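Local coordinates for protein CghA (Chaetomium globosum, PDB 6KBC) that is a fungal beta-strand-rich protein of the calycin clan, built from N-terminal and C-terminal family domains and holding the ligand WK1 in a pocket, at residues A[10-16]-A[73-77]; A[27-31]-A[108-112]; A[85-91]-A[197-201]; A[141-146]-A[158-162]; A[302-308]-A[324-330]. All blocks are in the same frame, centred on the assembly; numbering follows the deposited sequence.

Interaction 1 (A[10-16]-A[73-77])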
# COMPACT_ATOMS: atom_id res chain seq x y z
N LEU A 10 4.79 -1.96 22.56
CA LEU A 10 5.93 -1.06 22.43
C LEU A 10 5.50 0.31 22.93
O LEU A 10 4.57 0.91 22.39
CB LEU A 10 6.43 -1.00 20.98
CG LEU A 10 7.09 -2.23 20.35
CD1 LEU A 10 6.14 -3.36 20.19
CD2 LEU A 10 7.61 -1.84 18.97
N GLN A 11 6.19 0.79 23.95
CA GLN A 11 5.80 1.96 24.71
C GLN A 11 7.03 2.52 25.40
O GLN A 11 8.07 1.86 25.49
CB GLN A 11 4.75 1.62 25.75
CG GLN A 11 5.34 0.77 26.86
CD GLN A 11 4.30 0.29 27.84
OE1 GLN A 11 3.11 0.57 27.70
NE2 GLN A 11 4.75 -0.48 28.83
N GLY A 12 6.90 3.74 25.90
CA GLY A 12 8.03 4.24 26.66
C GLY A 12 9.20 4.59 25.76
O GLY A 12 9.05 4.88 24.58
N ASP A 13 10.40 4.53 26.35
CA ASP A 13 11.61 4.96 25.66
C ASP A 13 12.68 3.89 25.60
O ASP A 13 13.84 4.20 25.29
CB ASP A 13 12.19 6.22 26.31
CG ASP A 13 12.79 5.95 27.68
OD1 ASP A 13 12.13 5.30 28.52
OD2 ASP A 13 13.94 6.38 27.90
N GLN A 14 12.35 2.63 25.90
CA GLN A 14 13.31 1.54 25.82
C GLN A 14 12.79 0.41 24.94
O GLN A 14 13.15 -0.75 25.15
CB GLN A 14 13.65 1.01 27.22
CG GLN A 14 14.17 2.06 28.20
CD GLN A 14 15.58 2.54 27.86
OE1 GLN A 14 15.85 3.74 27.84
NE2 GLN A 14 16.48 1.59 27.60
N PHE A 15 11.96 0.73 23.95
CA PHE A 15 11.40 -0.29 23.07
C PHE A 15 12.36 -0.68 21.94
O PHE A 15 12.18 -1.74 21.33
CB PHE A 15 10.07 0.20 22.47
CG PHE A 15 10.19 1.47 21.65
CD1 PHE A 15 10.72 1.44 20.37
CD2 PHE A 15 9.78 2.68 22.17
CE1 PHE A 15 10.83 2.60 19.63
CE2 PHE A 15 9.89 3.84 21.43
CZ PHE A 15 10.42 3.80 20.15
N LEU A 16 13.35 0.16 21.65
CA LEU A 16 14.27 -0.08 20.55
C LEU A 16 15.37 -1.04 20.97
O LEU A 16 15.91 -0.95 22.08
CB LEU A 16 14.87 1.25 20.10
CG LEU A 16 15.33 1.43 18.65
CD1 LEU A 16 14.16 1.30 17.68
CD2 LEU A 16 15.98 2.79 18.51
N ALA A 73 12.90 6.53 15.34
CA ALA A 73 12.82 6.72 16.78
C ALA A 73 13.47 8.05 17.18
O ALA A 73 14.42 8.51 16.54
CB ALA A 73 13.48 5.55 17.53
N PRO A 74 12.97 8.70 18.25
CA PRO A 74 11.95 8.18 19.19
C PRO A 74 10.53 8.08 18.62
O PRO A 74 9.76 7.26 19.10
CB PRO A 74 12.00 9.19 20.33
CG PRO A 74 12.38 10.47 19.68
CD PRO A 74 13.32 10.10 18.55
N ALA A 75 10.22 8.88 17.60
CA ALA A 75 8.87 8.91 17.03
C ALA A 75 8.65 7.74 16.06
O ALA A 75 8.39 7.91 14.87
CB ALA A 75 8.62 10.25 16.34
N SER A 76 8.74 6.53 16.60
CA SER A 76 8.68 5.33 15.78
C SER A 76 7.26 4.90 15.42
O SER A 76 7.10 4.09 14.51
CB SER A 76 9.38 4.16 16.47
OG SER A 76 10.78 4.30 16.40
N PHE A 77 6.25 5.39 16.13
CA PHE A 77 4.89 4.88 16.01
C PHE A 77 4.00 5.96 15.43
O PHE A 77 3.92 7.07 15.97
CB PHE A 77 4.36 4.39 17.35
CG PHE A 77 5.32 3.52 18.08
CD1 PHE A 77 5.95 2.48 17.43
CD2 PHE A 77 5.63 3.76 19.41
CE1 PHE A 77 6.85 1.67 18.08
CE2 PHE A 77 6.54 2.96 20.07
CZ PHE A 77 7.15 1.92 19.40
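Phe15 swings its CG into the narrow sector between its own backbone N and carbonyl carbon (chi1 60°), while Phe77 sets CG beside its backbone N (chi1 -47°); the two side chains come at each other from opposite directions. Their rings meet obliquely, with planes 48° apart and Phe77 CZ poised 3.6 Å above the centre of the Phe15 ring. The edge of the Phe15 ring faces oxygens instead: CZ lies 3.7 Å from Pro74 O, and CE1 lies 3.7 Å from Ser76 OG, a hydroxyl bonded to Asp69 O. Leu10 crosses Phe77 at about a right angle, its CB 3.4 Å from Phe77 CZ and its CD2 3.7 Å from Phe77 CE1. At the outer margin, Leu16 CD2 reaches Ala73 CB at 3.9 Å. The strand-connecting segment bends sharply here, through a cis peptide before Pro74 and an inverse gamma turn centred on Ala75, which probably helps to present Ser76 and Phe77. The case illustrates how loops of a beta-rich domain can be joined by apolar contact: a small phenylalanine-leucine core pins the loop leaving strand 6-10 to the connection between antiparallel strands 60-69 and 77-85 of the N-terminal calycin-clan domain.

Interaction 2 (A[27-31]-A[108-112])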
# COMPACT_ATOMS: atom_id res chain seq x y z
N ILE A 27 5.30 -16.47 7.85
CA ILE A 27 4.39 -17.59 8.04
C ILE A 27 3.67 -17.84 6.73
O ILE A 27 2.91 -16.96 6.29
CB ILE A 27 3.40 -17.33 9.18
CG1 ILE A 27 4.15 -16.93 10.46
CG2 ILE A 27 2.50 -18.54 9.39
CD1 ILE A 27 3.27 -16.31 11.52
N PRO A 28 3.85 -18.98 6.08
CA PRO A 28 3.09 -19.27 4.86
C PRO A 28 1.59 -19.28 5.12
O PRO A 28 1.12 -19.60 6.22
CB PRO A 28 3.58 -20.66 4.45
CG PRO A 28 4.18 -21.24 5.68
CD PRO A 28 4.75 -20.09 6.45
N ASN A 29 0.85 -18.91 4.08
CA ASN A 29 -0.62 -18.93 4.08
C ASN A 29 -1.21 -18.17 5.27
O ASN A 29 -2.19 -18.60 5.89
CB ASN A 29 -1.14 -20.36 4.06
CG ASN A 29 -2.57 -20.43 3.61
OD1 ASN A 29 -3.00 -19.71 2.70
ND2 ASN A 29 -3.34 -21.30 4.26
N SER A 30 -0.64 -17.01 5.58
CA SER A 30 -1.09 -16.22 6.71
C SER A 30 -1.02 -14.74 6.36
O SER A 30 -0.15 -14.31 5.59
CB SER A 30 -0.25 -16.51 7.96
OG SER A 30 -0.40 -15.51 8.95
N GLY A 31 -1.94 -13.97 6.94
CA GLY A 31 -1.83 -12.53 6.89
C GLY A 31 -0.56 -11.99 7.52
O GLY A 31 -0.15 -10.87 7.21
N ASP A 108 -3.07 -19.82 17.47
CA ASP A 108 -2.23 -19.76 16.27
C ASP A 108 -1.88 -18.31 15.96
O ASP A 108 -2.75 -17.54 15.53
CB ASP A 108 -2.95 -20.43 15.10
CG ASP A 108 -2.06 -20.64 13.90
OD1 ASP A 108 -0.97 -20.02 13.84
OD2 ASP A 108 -2.45 -21.42 13.00
N VAL A 109 -0.61 -17.94 16.13
CA VAL A 109 -0.18 -16.55 15.98
C VAL A 109 -0.32 -16.07 14.53
O VAL A 109 -0.27 -14.86 14.27
CB VAL A 109 1.27 -16.38 16.46
CG1 VAL A 109 2.25 -17.17 15.58
CG2 VAL A 109 1.67 -14.92 16.57
N GLY A 110 -0.49 -16.99 13.58
CA GLY A 110 -0.68 -16.63 12.20
C GLY A 110 -2.11 -16.58 11.74
O GLY A 110 -2.38 -16.12 10.62
N HIS A 111 -3.05 -17.05 12.56
CA HIS A 111 -4.47 -17.06 12.22
C HIS A 111 -5.31 -16.76 13.45
O HIS A 111 -6.08 -17.57 13.93
CB HIS A 111 -4.89 -18.39 11.60
CG HIS A 111 -4.03 -18.82 10.45
ND1 HIS A 111 -2.86 -19.52 10.62
CD2 HIS A 111 -4.18 -18.66 9.11
CE1 HIS A 111 -2.32 -19.77 9.43
NE2 HIS A 111 -3.11 -19.25 8.50
N GLY A 112 -5.15 -15.55 13.99
CA GLY A 112 -5.97 -15.10 15.08
C GLY A 112 -6.58 -13.75 14.78
O GLY A 112 -6.19 -13.04 13.85
O HOH W 1 -4.01 -15.20 8.16
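The imidazole of His111 has a partner at each nitrogen edge: Asn29 O beyond NE2, and the Asp108 carboxylate, whose CG lies in the ring plane, beyond ND1. NE2 donates to Asn29 O over 2.8 Å with an angle of 152° at the hydrogen, the oxygen standing somewhat out of the ring plane. On the other side ND1 makes a weak bond to Asp108 OD2. If both nitrogens carry protons, the ring would be cationic and the nearby carboxylate would help to stabilise it. Ser30 CB approaches the ring obliquely.

Gly110 is the second meeting point. Ser30 OG lies anti to the backbone N (chi1 163°) and donates to Gly110 O at 2.7 Å, in the carbonyl plane and on a lone pair. A water donates to Gly110 O at 3.1 Å and accepts from Gly31 N at 2.7 Å, bridging the two loops beside the direct bond. Ile27 CD1 rests 4.0 Å from Gly110 CA. Asp108 shapes the turn that presents Gly110 O, OD1 accepting from Gly110 N in an Asx turn, inside a type I turn from Asp108 to His111.

Asn29 also bonds through its backbone to Pro169, so the long loop between strands 6-10 and 46-54 lies between the turn joining strands 99-105 and 113-119 and the loop ahead of helix 172-175.

Interaction 3 (A[85-91]-A[197-201])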
# COMPACT_ATOMS: atom_id res chain seq x y z
N TRP A 85 -10.88 14.35 -1.69
CA TRP A 85 -12.26 14.52 -2.12
C TRP A 85 -12.26 15.03 -3.55
O TRP A 85 -11.39 15.81 -3.94
CB TRP A 85 -13.02 15.54 -1.26
CG TRP A 85 -13.33 15.14 0.15
CD1 TRP A 85 -14.56 14.77 0.64
CD2 TRP A 85 -12.43 15.11 1.26
NE1 TRP A 85 -14.47 14.50 1.98
CE2 TRP A 85 -13.17 14.71 2.39
CE3 TRP A 85 -11.06 15.38 1.41
CZ2 TRP A 85 -12.60 14.57 3.65
CZ3 TRP A 85 -10.49 15.23 2.66
CH2 TRP A 85 -11.26 14.83 3.77
N SER A 86 -13.28 14.64 -4.32
CA SER A 86 -13.36 15.05 -5.72
C SER A 86 -13.38 16.56 -5.88
O SER A 86 -13.03 17.07 -6.95
CB SER A 86 -14.60 14.44 -6.38
OG SER A 86 -15.77 14.79 -5.67
N ASP A 87 -13.81 17.30 -4.85
CA ASP A 87 -13.85 18.76 -4.98
C ASP A 87 -12.48 19.41 -4.86
O ASP A 87 -12.39 20.64 -4.93
CB ASP A 87 -14.81 19.37 -3.96
CG ASP A 87 -14.31 19.31 -2.51
OD1 ASP A 87 -13.20 18.80 -2.24
OD2 ASP A 87 -15.05 19.78 -1.62
N GLY A 88 -11.41 18.63 -4.70
CA GLY A 88 -10.06 19.14 -4.61
C GLY A 88 -9.48 19.11 -3.21
O GLY A 88 -8.26 19.20 -3.06
N THR A 89 -10.32 18.96 -2.19
CA THR A 89 -9.80 18.91 -0.83
C THR A 89 -8.91 17.69 -0.65
O THR A 89 -9.24 16.59 -1.08
CB THR A 89 -10.93 18.86 0.20
OG1 THR A 89 -11.90 19.86 -0.10
CG2 THR A 89 -10.36 19.11 1.58
N VAL A 90 -7.76 17.91 -0.01
CA VAL A 90 -6.92 16.81 0.42
C VAL A 90 -6.56 17.06 1.88
O VAL A 90 -6.54 18.20 2.35
CB VAL A 90 -5.65 16.66 -0.45
CG1 VAL A 90 -6.04 16.37 -1.90
CG2 VAL A 90 -4.79 17.90 -0.34
N TRP A 91 -6.29 15.98 2.59
CA TRP A 91 -6.04 16.03 4.02
C TRP A 91 -5.00 14.98 4.34
O TRP A 91 -5.20 13.79 4.07
CB TRP A 91 -7.33 15.77 4.80
CG TRP A 91 -7.26 16.03 6.27
CD1 TRP A 91 -7.67 17.16 6.93
CD2 TRP A 91 -6.79 15.12 7.28
NE1 TRP A 91 -7.47 17.01 8.29
CE2 TRP A 91 -6.95 15.77 8.53
CE3 TRP A 91 -6.26 13.83 7.25
CZ2 TRP A 91 -6.58 15.16 9.73
CZ3 TRP A 91 -5.90 13.23 8.45
CH2 TRP A 91 -6.06 13.90 9.68
N THR A 197 -14.85 12.01 9.86
CA THR A 197 -14.95 13.45 10.00
C THR A 197 -13.55 14.01 10.16
O THR A 197 -12.81 13.58 11.05
CB THR A 197 -15.84 13.85 11.18
OG1 THR A 197 -17.12 13.24 11.02
CG2 THR A 197 -16.01 15.36 11.24
N PHE A 198 -13.19 14.95 9.28
CA PHE A 198 -11.88 15.58 9.26
C PHE A 198 -12.02 17.04 9.65
O PHE A 198 -12.94 17.73 9.19
CB PHE A 198 -11.24 15.51 7.87
CG PHE A 198 -11.03 14.12 7.34
CD1 PHE A 198 -12.08 13.41 6.80
CD2 PHE A 198 -9.76 13.55 7.33
CE1 PHE A 198 -11.89 12.14 6.28
CE2 PHE A 198 -9.56 12.29 6.83
CZ PHE A 198 -10.63 11.58 6.30
N HIS A 199 -11.09 17.53 10.45
CA HIS A 199 -11.06 18.94 10.81
C HIS A 199 -10.09 19.64 9.87
O HIS A 199 -8.91 19.29 9.80
CB HIS A 199 -10.70 19.10 12.29
CG HIS A 199 -11.68 18.42 13.21
ND1 HIS A 199 -11.77 17.05 13.33
CD2 HIS A 199 -12.64 18.93 14.02
CE1 HIS A 199 -12.73 16.74 14.19
NE2 HIS A 199 -13.27 17.86 14.62
N ILE A 200 -10.61 20.60 9.11
CA ILE A 200 -9.79 21.35 8.12
C ILE A 200 -9.37 22.68 8.74
O ILE A 200 -10.24 23.41 9.21
CB ILE A 200 -10.62 21.58 6.85
CG1 ILE A 200 -11.46 20.36 6.47
CG2 ILE A 200 -9.75 22.07 5.70
CD1 ILE A 200 -10.68 19.24 5.84
N ASP A 201 -8.07 22.97 8.73
CA ASP A 201 -7.57 24.26 9.28
C ASP A 201 -8.14 25.42 8.46
O ASP A 201 -7.72 25.57 7.31
CB ASP A 201 -6.05 24.27 9.37
CG ASP A 201 -5.50 23.34 10.43
OD1 ASP A 201 -6.24 22.44 10.86
OD2 ASP A 201 -4.34 23.53 10.83
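An aromatic cluster of Trp85, Trp91 and Phe198 joins the tight hairpin turn between strands 77-85 and 90-96 to the end of strand 181-200. Phe198 sits between the two indoles and meets them in different ways. Trp85 drives its six-membered edge at the Phe198 face, with planes 81° apart and CZ2 3.4 Å from Phe198 CD1. Toward Trp91, Phe198 instead offers its own edge: CD2 lies 3.3 Å above the Trp91 ring plane, off toward the rim, in a second edge-to-face pair with planes at 67°. Phe198 CB adds a CH-pi contact, 4.1 Å from the centroid of the Trp91 five-membered ring.

Trp91 CG is anti to its backbone N (chi1 -170°), which carries the indole across to strand 181-200. There NE1 donates to His199 O over 3.1 Å, with the oxygen in the indole plane but the donor well above the carbonyl plane. Ile200 CD1 packs 3.8 Å from Trp91 CD1. Within the turn, Asp87 OD1 accepts from Thr89 OG1 at 2.7 Å and from Thr89 N at 2.9 Å, the latter bond making an Asx turn.

Lys212 forms a salt bridge with Asp87 and a cation-pi contact with Trp85, whose NE1 donates to Arg213 O. Both indole N-H groups are thus satisfied by backbone carbonyls, which fixes the rotation of each ring as it meets Phe198.

Interaction 4 (A[141-146]-A[158-162])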
# COMPACT_ATOMS: atom_id res chain seq x y z
N LEU A 141 -9.70 -13.21 8.15
CA LEU A 141 -9.42 -12.11 7.22
C LEU A 141 -10.67 -11.68 6.45
O LEU A 141 -10.57 -11.12 5.35
CB LEU A 141 -8.30 -12.49 6.25
CG LEU A 141 -6.95 -12.85 6.88
CD1 LEU A 141 -5.95 -13.25 5.81
CD2 LEU A 141 -6.41 -11.73 7.74
N SER A 142 -11.85 -11.93 7.00
CA SER A 142 -13.05 -11.62 6.25
C SER A 142 -13.43 -10.16 6.37
O SER A 142 -14.13 -9.63 5.49
CB SER A 142 -14.21 -12.51 6.72
OG SER A 142 -14.45 -12.23 8.09
N THR A 143 -13.00 -9.48 7.43
CA THR A 143 -13.43 -8.12 7.70
C THR A 143 -12.31 -7.39 8.43
O THR A 143 -11.47 -8.00 9.09
CB THR A 143 -14.69 -8.05 8.59
OG1 THR A 143 -14.33 -8.39 9.93
CG2 THR A 143 -15.79 -9.01 8.11
N THR A 144 -12.33 -6.06 8.31
CA THR A 144 -11.48 -5.19 9.08
C THR A 144 -12.31 -4.05 9.62
O THR A 144 -13.35 -3.70 9.07
CB THR A 144 -10.31 -4.57 8.28
OG1 THR A 144 -10.81 -3.50 7.48
CG2 THR A 144 -9.66 -5.57 7.40
N THR A 145 -11.80 -3.43 10.67
CA THR A 145 -12.34 -2.18 11.17
C THR A 145 -11.18 -1.30 11.58
O THR A 145 -10.28 -1.75 12.29
CB THR A 145 -13.29 -2.40 12.35
OG1 THR A 145 -14.35 -3.27 11.93
CG2 THR A 145 -13.89 -1.09 12.79
N VAL A 146 -11.18 -0.06 11.11
CA VAL A 146 -10.20 0.93 11.49
C VAL A 146 -10.96 2.09 12.11
O VAL A 146 -11.94 2.56 11.54
CB VAL A 146 -9.38 1.41 10.27
CG1 VAL A 146 -8.36 2.42 10.70
CG2 VAL A 146 -8.75 0.20 9.60
N LEU A 158 -13.39 3.16 9.20
CA LEU A 158 -13.25 2.50 7.92
C LEU A 158 -13.50 1.02 8.15
O LEU A 158 -13.05 0.47 9.15
CB LEU A 158 -11.83 2.68 7.33
CG LEU A 158 -11.60 2.11 5.94
CD1 LEU A 158 -10.58 2.93 5.17
CD2 LEU A 158 -11.10 0.67 6.09
N THR A 159 -14.18 0.37 7.21
CA THR A 159 -14.34 -1.06 7.33
C THR A 159 -14.15 -1.71 5.97
O THR A 159 -14.42 -1.10 4.93
CB THR A 159 -15.72 -1.48 7.88
OG1 THR A 159 -16.72 -1.32 6.86
CG2 THR A 159 -16.09 -0.66 9.11
N HIS A 160 -13.67 -2.94 6.00
CA HIS A 160 -13.53 -3.78 4.83
C HIS A 160 -14.39 -5.02 5.00
O HIS A 160 -14.43 -5.60 6.08
CB HIS A 160 -12.08 -4.23 4.63
CG HIS A 160 -11.13 -3.13 4.26
ND1 HIS A 160 -9.92 -2.95 4.88
CD2 HIS A 160 -11.19 -2.20 3.27
CE1 HIS A 160 -9.28 -1.94 4.32
NE2 HIS A 160 -10.03 -1.47 3.34
N ARG A 161 -15.01 -5.45 3.91
CA ARG A 161 -15.68 -6.74 3.81
C ARG A 161 -14.96 -7.44 2.68
O ARG A 161 -15.18 -7.10 1.51
CB ARG A 161 -17.17 -6.58 3.50
CG ARG A 161 -17.95 -5.98 4.63
CD ARG A 161 -17.38 -6.35 5.98
NE ARG A 161 -18.00 -5.62 7.08
CZ ARG A 161 -18.95 -6.09 7.88
NH1 ARG A 161 -19.44 -7.30 7.67
NH2 ARG A 161 -19.43 -5.33 8.87
N SER A 162 -14.10 -8.41 3.01
CA SER A 162 -13.28 -9.02 1.98
C SER A 162 -14.14 -9.67 0.91
O SER A 162 -15.15 -10.30 1.21
CB SER A 162 -12.34 -10.07 2.59
OG SER A 162 -11.58 -10.69 1.56
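Leu141 touches the partner strand through its carbonyl, O lying 3.4 Å from Ser162 CB. Ser142 O accepts from Ser162 N at 2.8 Å, the first backbone bond of the pairing. Thr143 faces Arg161 in a non-hydrogen-bonded pair; the two side chains run alongside each other, Thr143 CG2 3.8 Å from Arg161 CD, which a bend about the arginine CB-CG bond brings there.

Thr144 and His160 form a hydrogen-bonded pair, each donating its N-H to the other's carbonyl. Thr144 turns OG1 between its backbone N and carbonyl carbon (chi1 77°), which brings the hydroxyl 2.8 Å from His160 ND1; that bond is strongly bent and weak. At the far nitrogen, NE2 donates to Asp52 O, and Leu158 CD2 lies 3.6 Å above one face of the ring.

Thr145 pairs with Thr159 on the face shared with Thr143 and Arg161, and Thr159 OG1 bonds to Thr193 of the next strand. Val146 pairs with Leu158 toward the hairpin turn: Val146 N to Leu158 O and Leu158 N to Val146 O are both 2.8 Å, and Val146 CB lies 4.0 Å from Leu158 CB.

Phe51, Phe62 and Phe66 pack against the face bearing Thr144, Val146, Leu158 and His160. The alternation of paired residues between two faces is that of a regular antiparallel beta hairpin, 143-150 with 154-162, in the N-terminal calycin-clan domain.

Interaction 5 (A[302-308]-A[324-330])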
# COMPACT_ATOMS: atom_id res chain seq x y z
N ALA A 302 3.97 -11.88 -14.69
CA ALA A 302 4.83 -10.73 -14.50
C ALA A 302 4.01 -9.47 -14.70
O ALA A 302 2.91 -9.50 -15.25
CB ALA A 302 6.02 -10.77 -15.48
N VAL A 303 4.55 -8.37 -14.20
CA VAL A 303 3.98 -7.06 -14.49
C VAL A 303 5.11 -6.16 -14.94
O VAL A 303 6.24 -6.28 -14.45
CB VAL A 303 3.21 -6.48 -13.29
CG1 VAL A 303 4.14 -6.18 -12.14
CG2 VAL A 303 2.44 -5.22 -13.73
N ARG A 304 4.83 -5.31 -15.91
CA ARG A 304 5.72 -4.24 -16.32
C ARG A 304 5.09 -2.92 -15.92
O ARG A 304 3.93 -2.66 -16.24
CB ARG A 304 5.95 -4.30 -17.83
CG ARG A 304 6.89 -3.23 -18.38
CD ARG A 304 7.08 -3.49 -19.84
NE ARG A 304 5.83 -3.40 -20.61
CZ ARG A 304 5.35 -2.26 -21.10
NH1 ARG A 304 6.00 -1.12 -20.90
NH2 ARG A 304 4.22 -2.25 -21.80
N THR A 305 5.84 -2.11 -15.17
CA THR A 305 5.41 -0.77 -14.80
C THR A 305 6.21 0.23 -15.63
O THR A 305 7.44 0.19 -15.61
CB THR A 305 5.65 -0.51 -13.32
OG1 THR A 305 7.07 -0.55 -13.07
CG2 THR A 305 4.92 -1.57 -12.45
N GLU A 306 5.53 1.11 -16.36
CA GLU A 306 6.24 2.06 -17.23
C GLU A 306 5.70 3.46 -17.00
O GLU A 306 4.49 3.69 -17.14
CB GLU A 306 6.10 1.69 -18.71
CG GLU A 306 6.64 2.79 -19.62
CD GLU A 306 6.59 2.44 -21.11
OE1 GLU A 306 7.47 2.91 -21.85
OE2 GLU A 306 5.69 1.66 -21.51
N LYS A 307 6.58 4.38 -16.63
CA LYS A 307 6.18 5.77 -16.49
C LYS A 307 5.69 6.30 -17.83
O LYS A 307 6.31 6.06 -18.87
CB LYS A 307 7.36 6.62 -15.99
CG LYS A 307 7.84 6.30 -14.57
CD LYS A 307 9.29 6.80 -14.39
CE LYS A 307 9.94 6.16 -13.19
NZ LYS A 307 9.26 6.60 -11.93
N LEU A 308 4.54 6.98 -17.80
CA LEU A 308 3.93 7.58 -18.99
C LEU A 308 4.21 9.07 -18.97
O LEU A 308 4.09 9.71 -17.92
CB LEU A 308 2.42 7.34 -19.01
CG LEU A 308 1.95 5.90 -19.21
CD1 LEU A 308 0.45 5.83 -19.13
CD2 LEU A 308 2.41 5.37 -20.56
N GLY A 324 1.37 9.56 -15.50
CA GLY A 324 0.73 8.35 -15.04
C GLY A 324 1.67 7.17 -15.23
O GLY A 324 2.86 7.35 -15.45
N TYR A 325 1.10 5.99 -15.14
CA TYR A 325 1.85 4.76 -15.29
C TYR A 325 1.08 3.83 -16.19
O TYR A 325 -0.16 3.77 -16.14
CB TYR A 325 2.07 4.07 -13.93
CG TYR A 325 3.39 4.37 -13.26
CD1 TYR A 325 4.52 3.62 -13.56
CD2 TYR A 325 3.49 5.36 -12.29
CE1 TYR A 325 5.74 3.88 -12.94
CE2 TYR A 325 4.68 5.63 -11.65
CZ TYR A 325 5.81 4.87 -11.98
OH TYR A 325 7.01 5.13 -11.35
N ARG A 326 1.80 3.08 -17.01
CA ARG A 326 1.24 1.94 -17.71
C ARG A 326 1.57 0.69 -16.91
O ARG A 326 2.71 0.54 -16.45
CB ARG A 326 1.79 1.83 -19.13
CG ARG A 326 1.33 0.58 -19.88
CD ARG A 326 1.57 0.77 -21.38
NE ARG A 326 0.77 1.89 -21.85
CZ ARG A 326 1.07 2.68 -22.88
NH1 ARG A 326 2.16 2.46 -23.60
NH2 ARG A 326 0.25 3.68 -23.20
N LEU A 327 0.57 -0.18 -16.71
CA LEU A 327 0.74 -1.49 -16.10
C LEU A 327 0.41 -2.54 -17.13
O LEU A 327 -0.73 -2.62 -17.61
CB LEU A 327 -0.19 -1.69 -14.89
CG LEU A 327 -0.03 -0.77 -13.70
CD1 LEU A 327 -1.01 -1.24 -12.60
CD2 LEU A 327 1.41 -0.79 -13.23
N GLU A 328 1.39 -3.37 -17.46
CA GLU A 328 1.17 -4.47 -18.38
C GLU A 328 1.35 -5.77 -17.60
O GLU A 328 2.47 -6.08 -17.18
CB GLU A 328 2.14 -4.40 -19.55
CG GLU A 328 2.06 -5.57 -20.51
CD GLU A 328 3.33 -5.63 -21.32
OE1 GLU A 328 3.31 -5.18 -22.47
OE2 GLU A 328 4.36 -6.10 -20.78
N PHE A 329 0.26 -6.50 -17.40
CA PHE A 329 0.34 -7.78 -16.71
C PHE A 329 0.47 -8.89 -17.74
O PHE A 329 -0.16 -8.84 -18.79
CB PHE A 329 -0.91 -8.03 -15.85
CG PHE A 329 -0.94 -7.23 -14.59
CD1 PHE A 329 -0.38 -7.74 -13.43
CD2 PHE A 329 -1.52 -5.97 -14.57
CE1 PHE A 329 -0.43 -7.00 -12.25
CE2 PHE A 329 -1.57 -5.23 -13.40
CZ PHE A 329 -1.02 -5.76 -12.24
N ARG A 330 1.27 -9.90 -17.42
CA ARG A 330 1.38 -11.07 -18.27
C ARG A 330 1.02 -12.31 -17.47
O ARG A 330 1.35 -12.42 -16.29
CB ARG A 330 2.79 -11.24 -18.83
CG ARG A 330 3.27 -10.02 -19.55
CD ARG A 330 4.48 -10.33 -20.41
NE ARG A 330 5.05 -9.08 -20.88
CZ ARG A 330 6.20 -8.98 -21.53
NH1 ARG A 330 6.91 -10.09 -21.82
NH2 ARG A 330 6.65 -7.77 -21.88
O HOH W 2 4.34 0.21 -23.47
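Arg304 leaves its strand with CG opposite the backbone N (chi1 -179°) and follows the carboxylate of Glu328 from CB outward. CB lies 3.8 Å from Glu328 OE2, and CD passes the same oxygen at 3.9 Å. A bend about the CG-CD bond (chi3 61°) then turns the guanidinium side-on: NE donates to Glu328 OE2 and NH2 to Glu328 OE1, both at 3.1 Å. Both oxygens lie near the guanidinium plane, yet the nitrogens approach from above the carboxylate, the planes 73° apart. NH1 reaches Glu306 OE2 at 2.9 Å and also bonds Pro291 O. A water accepts from NH2 and from NH1 of Arg326, itself salt-bridged to Asp342, and donates to Glu306 OE2.

Glu328 OE2 takes two further bonds, from NE and NH2 of Arg330, whose NH1 bonds Ala297 O and Asp295, while OE1 has Lys338. On the other face, Val303 CG2 sits over the Phe329 ring, 3.7 Å from its centroid, and Lys307 NZ, salt-bridged to Asp320 and Asp241, donates to Tyr325 OH at 2.7 Å.

The antiparallel ladder thus carries a salt-bridge network on one face; with three positive side chains around it, Glu328 probably stays a carboxylate, which would offset the closeness of Arg304 and Arg330.

From the N terminus, interaction 1 opens at 10-16 and interaction 2 at 27-31 before interaction 1 closes at 73-77, so these two cross. Interaction 3 opens at 85-91, ahead of the closure of interaction 2 at 108-112, giving a second crossing. Interaction 4, a local hairpin, is nested in the long loop that interaction 3 closes at 197-201, and strands 154-162 and 181-200 are sheet neighbours. Interactions 2 and 4 touch where Gly31 packs on Leu141. These four contacts link loops and strands of the N-terminal domain, whereas interaction 5 follows in series and pairs strands of the C-terminal domain, across the chain centre from interactions 1 and 4.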